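Local coordinates for protein halogenase PltM (Pseudomonas fluorescens, PDB 6BZN) that halogenates phenolic substrates with broad halide tolerance, installing chlorine, bromine or iodine, and binds FAD as its flavin cofactor, at residues S122-P134 / Y511-V522. Numbering follows the deposited sequence.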
# COMPACT_ATOMS: atom_id res chain seq x y z
N SER A 122 -24.89 -3.64 -13.21
CA SER A 122 -25.82 -2.67 -12.64
C SER A 122 -25.08 -1.55 -11.90
O SER A 122 -24.25 -1.82 -11.03
CB SER A 122 -26.80 -3.37 -11.71
OG SER A 122 -27.50 -2.42 -10.92
N PRO A 123 -25.42 -0.29 -12.20
CA PRO A 123 -24.89 0.81 -11.38
C PRO A 123 -25.39 0.86 -9.92
O PRO A 123 -24.95 1.72 -9.18
CB PRO A 123 -25.32 2.08 -12.12
CG PRO A 123 -26.11 1.66 -13.29
CD PRO A 123 -26.26 0.18 -13.31
N ASP A 124 -26.28 -0.04 -9.52
CA ASP A 124 -26.61 -0.23 -8.10
C ASP A 124 -25.73 -1.25 -7.38
O ASP A 124 -25.85 -1.39 -6.17
CB ASP A 124 -28.08 -0.60 -7.95
CG ASP A 124 -28.99 0.46 -8.56
OD1 ASP A 124 -28.78 1.66 -8.26
OD2 ASP A 124 -29.87 0.10 -9.36
N HIS A 125 -24.86 -1.93 -8.10
CA HIS A 125 -23.88 -2.85 -7.49
C HIS A 125 -22.58 -2.12 -7.23
O HIS A 125 -21.51 -2.56 -7.70
CB HIS A 125 -23.68 -4.08 -8.37
CG HIS A 125 -24.89 -4.94 -8.49
ND1 HIS A 125 -25.06 -5.87 -9.49
CD2 HIS A 125 -26.01 -5.01 -7.73
CE1 HIS A 125 -26.22 -6.48 -9.34
NE2 HIS A 125 -26.81 -5.98 -8.27
N LEU A 126 -22.68 -1.02 -6.46
CA LEU A 126 -21.59 -0.12 -6.10
C LEU A 126 -21.55 0.13 -4.60
O LEU A 126 -22.59 0.26 -3.96
CB LEU A 126 -21.77 1.25 -6.77
CG LEU A 126 -21.19 1.54 -8.14
CD1 LEU A 126 -21.59 0.47 -9.13
CD2 LEU A 126 -21.66 2.92 -8.60
N VAL A 127 -20.35 0.23 -4.04
CA VAL A 127 -20.16 0.83 -2.72
C VAL A 127 -19.00 1.82 -2.83
O VAL A 127 -18.05 1.59 -3.58
CB VAL A 127 -19.89 -0.19 -1.57
CG1 VAL A 127 -21.11 -1.07 -1.33
CG2 VAL A 127 -18.67 -1.07 -1.84
N ALA A 128 -19.10 2.92 -2.10
CA ALA A 128 -18.05 3.93 -2.11
C ALA A 128 -18.14 4.77 -0.84
O ALA A 128 -18.89 5.73 -0.80
CB ALA A 128 -18.16 4.81 -3.35
N PRO A 129 -17.38 4.40 0.20
CA PRO A 129 -17.40 5.22 1.41
C PRO A 129 -16.47 6.42 1.24
O PRO A 129 -15.28 6.23 1.07
CB PRO A 129 -16.90 4.27 2.50
CG PRO A 129 -16.15 3.19 1.79
CD PRO A 129 -16.59 3.16 0.36
N PRO A 130 -17.01 7.66 1.27
CA PRO A 130 -16.14 8.79 0.96
C PRO A 130 -15.24 9.25 2.10
O PRO A 130 -15.53 9.01 3.28
CB PRO A 130 -17.13 9.91 0.59
CG PRO A 130 -18.43 9.52 1.15
CD PRO A 130 -18.42 8.06 1.47
N LEU A 131 -14.14 9.89 1.73
CA LEU A 131 -13.25 10.56 2.68
C LEU A 131 -13.82 11.94 3.00
O LEU A 131 -14.64 12.47 2.25
CB LEU A 131 -11.86 10.73 2.07
CG LEU A 131 -11.18 9.46 1.55
CD1 LEU A 131 -9.97 9.82 0.71
CD2 LEU A 131 -10.80 8.54 2.70
N LYS A 132 -13.36 12.53 4.09
CA LYS A 132 -13.66 13.94 4.38
C LYS A 132 -12.65 14.84 3.67
O LYS A 132 -13.04 15.83 3.05
CB LYS A 132 -13.64 14.20 5.89
CG LYS A 132 -14.66 15.23 6.36
CD LYS A 132 -16.07 14.65 6.43
CE LYS A 132 -17.04 15.61 7.11
NZ LYS A 132 -18.35 14.98 7.42
N VAL A 133 -11.36 14.46 3.76
CA VAL A 133 -10.23 15.20 3.15
C VAL A 133 -9.71 14.44 1.91
O VAL A 133 -9.53 13.23 1.97
CB VAL A 133 -9.09 15.37 4.19
CG1 VAL A 133 -7.79 15.87 3.56
CG2 VAL A 133 -9.54 16.31 5.31
N PRO A 134 -9.46 15.15 0.78
CA PRO A 134 -8.99 14.45 -0.41
C PRO A 134 -7.60 13.83 -0.22
O PRO A 134 -6.79 14.33 0.56
CB PRO A 134 -8.91 15.55 -1.48
CG PRO A 134 -9.71 16.69 -0.94
CD PRO A 134 -9.59 16.60 0.54
N TYR A 511 -22.31 0.81 10.28
CA TYR A 511 -21.77 -0.24 9.43
C TYR A 511 -22.75 -1.39 9.19
O TYR A 511 -22.68 -2.03 8.16
CB TYR A 511 -20.49 -0.83 10.02
CG TYR A 511 -19.39 0.16 10.21
CD1 TYR A 511 -18.67 0.67 9.11
CD2 TYR A 511 -19.03 0.59 11.48
CE1 TYR A 511 -17.64 1.58 9.30
CE2 TYR A 511 -18.00 1.48 11.67
CZ TYR A 511 -17.31 1.98 10.58
OH TYR A 511 -16.29 2.86 10.82
N SER A 512 -23.67 -1.64 10.13
CA SER A 512 -24.64 -2.73 9.93
C SER A 512 -25.83 -2.38 9.03
O SER A 512 -26.64 -3.25 8.71
CB SER A 512 -25.16 -3.23 11.27
OG SER A 512 -25.95 -2.23 11.88
N ARG A 513 -25.95 -1.12 8.62
CA ARG A 513 -27.01 -0.72 7.69
C ARG A 513 -26.63 -1.01 6.26
O ARG A 513 -26.10 -0.14 5.55
CB ARG A 513 -27.37 0.75 7.87
CG ARG A 513 -27.86 1.03 9.27
CD ARG A 513 -28.78 2.24 9.34
NE ARG A 513 -29.69 2.16 10.48
CZ ARG A 513 -30.67 3.02 10.73
NH1 ARG A 513 -31.44 2.84 11.80
NH2 ARG A 513 -30.89 4.07 9.94
N ILE A 514 -26.94 -2.23 5.84
CA ILE A 514 -26.47 -2.78 4.56
C ILE A 514 -27.09 -2.06 3.34
O ILE A 514 -26.47 -2.01 2.27
CB ILE A 514 -26.72 -4.31 4.48
CG1 ILE A 514 -26.08 -5.03 5.68
CG2 ILE A 514 -26.18 -4.92 3.19
CD1 ILE A 514 -24.63 -4.69 5.94
N SER A 515 -28.29 -1.50 3.51
CA SER A 515 -28.95 -0.78 2.42
C SER A 515 -28.27 0.55 2.08
O SER A 515 -28.45 1.08 0.98
CB SER A 515 -30.43 -0.57 2.74
OG SER A 515 -30.57 0.28 3.85
N ASN A 516 -27.53 1.11 3.03
CA ASN A 516 -26.71 2.28 2.76
C ASN A 516 -25.34 1.87 2.20
O ASN A 516 -24.44 1.48 2.95
CB ASN A 516 -26.52 3.11 4.04
CG ASN A 516 -25.62 4.33 3.82
OD1 ASN A 516 -25.43 4.79 2.68
ND2 ASN A 516 -25.05 4.84 4.90
N ARG A 517 -25.18 2.01 0.89
CA ARG A 517 -23.96 1.61 0.19
C ARG A 517 -22.84 2.66 0.14
O ARG A 517 -21.77 2.40 -0.41
CB ARG A 517 -24.34 1.17 -1.22
CG ARG A 517 -25.15 -0.10 -1.17
CD ARG A 517 -25.59 -0.63 -2.51
NE ARG A 517 -26.63 0.15 -3.19
CZ ARG A 517 -26.43 1.05 -4.16
NH1 ARG A 517 -25.21 1.37 -4.58
NH2 ARG A 517 -27.47 1.66 -4.72
N PHE A 518 -23.10 3.83 0.70
CA PHE A 518 -22.17 4.94 0.71
C PHE A 518 -22.08 5.44 2.14
O PHE A 518 -22.71 6.43 2.52
CB PHE A 518 -22.66 6.05 -0.22
CG PHE A 518 -22.91 5.58 -1.62
CD1 PHE A 518 -21.84 5.26 -2.45
CD2 PHE A 518 -24.20 5.42 -2.10
CE1 PHE A 518 -22.06 4.80 -3.72
CE2 PHE A 518 -24.42 4.97 -3.39
CZ PHE A 518 -23.35 4.65 -4.20
N ILE A 519 -21.29 4.73 2.93
CA ILE A 519 -21.15 5.00 4.36
C ILE A 519 -20.40 6.31 4.59
O ILE A 519 -19.25 6.43 4.17
CB ILE A 519 -20.43 3.84 5.06
CG1 ILE A 519 -21.30 2.58 4.99
CG2 ILE A 519 -20.10 4.19 6.51
CD1 ILE A 519 -20.54 1.29 5.23
N LEU A 520 -21.04 7.26 5.26
CA LEU A 520 -20.45 8.60 5.47
C LEU A 520 -19.73 8.70 6.80
O LEU A 520 -20.06 8.00 7.75
CB LEU A 520 -21.54 9.68 5.40
CG LEU A 520 -22.45 9.69 4.17
CD1 LEU A 520 -23.48 10.81 4.29
CD2 LEU A 520 -21.66 9.84 2.88
N LYS A 521 -18.73 9.58 6.85
CA LYS A 521 -18.04 9.88 8.10
C LYS A 521 -18.92 10.67 9.06
O LYS A 521 -19.95 11.22 8.66
CB LYS A 521 -16.77 10.71 7.86
CG LYS A 521 -15.48 9.92 7.89
CD LYS A 521 -15.16 9.27 6.57
CE LYS A 521 -13.68 8.93 6.44
NZ LYS A 521 -13.33 7.71 7.23
N VAL A 522 -18.45 10.67 10.31
CA VAL A 522 -18.95 11.44 11.47
C VAL A 522 -20.06 10.67 12.15
O VAL A 522 -19.77 9.91 13.08
CB VAL A 522 -19.31 12.92 11.17
CG1 VAL A 522 -19.83 13.62 12.42
CG2 VAL A 522 -18.08 13.66 10.67
O HOH W 1 -25.30 2.96 -6.83
O HOH W 2 -16.73 7.05 4.82
O HOH W 3 -17.73 11.01 4.62
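Val127 and Pro129 lie opposite Arg517 and Ile519, with CA atoms 4.8 Å apart in both pairs, where the C-terminal tail runs beside strand 126-131, an edge strand of the mixed sheet; residues 124-132 and 517-522 head in directions 17° apart. Direct backbone bonding amounts to one link, in which the Ala128 N-H donates a hydrogen bond to Arg517 O at 3.2 Å; Val127 and Pro129 add CA-H...O contacts to Arg517 O and Ile519 O. Farther along, where Pro130 has no N-H to offer, one water bridges Pro130 O and Ile519 O, and another links Pro130 O with Lys521 N.

A bend at chi3 (-71°) in the Arg517 chain brings the guanidinium up to the carbonyl groups of Asp124 and Leu126. Its NH1 donates to Leu126 O at 2.9 Å, nearly in the guanidinium plane, and to a water that also bonds Pro123 O, while Asp124 O sits over the centre of one guanidinium face. The salt bridge from NH2 to Asp124 OD1 is long at 3.8 Å, and that carboxylate oxygen also pairs with Arg237. A leucine here would probably leave Leu126 O without its charged donor and the water with one partner fewer.

Phe518 presents its ring edge to Ala128 O, CD1 lying 3.4 Å from that oxygen, and touches Ala128 CB; Pro241 also touches the Phe518 side chain. Beyond it, Leu520 CD2 meets Pro130 CG at 3.7 Å.

Polar backbone groups thus carry much of this junction: a side-chain guanidinium and waters supplement a single direct backbone hydrogen bond, joining the tail to the sheet edge beside helix 410-441.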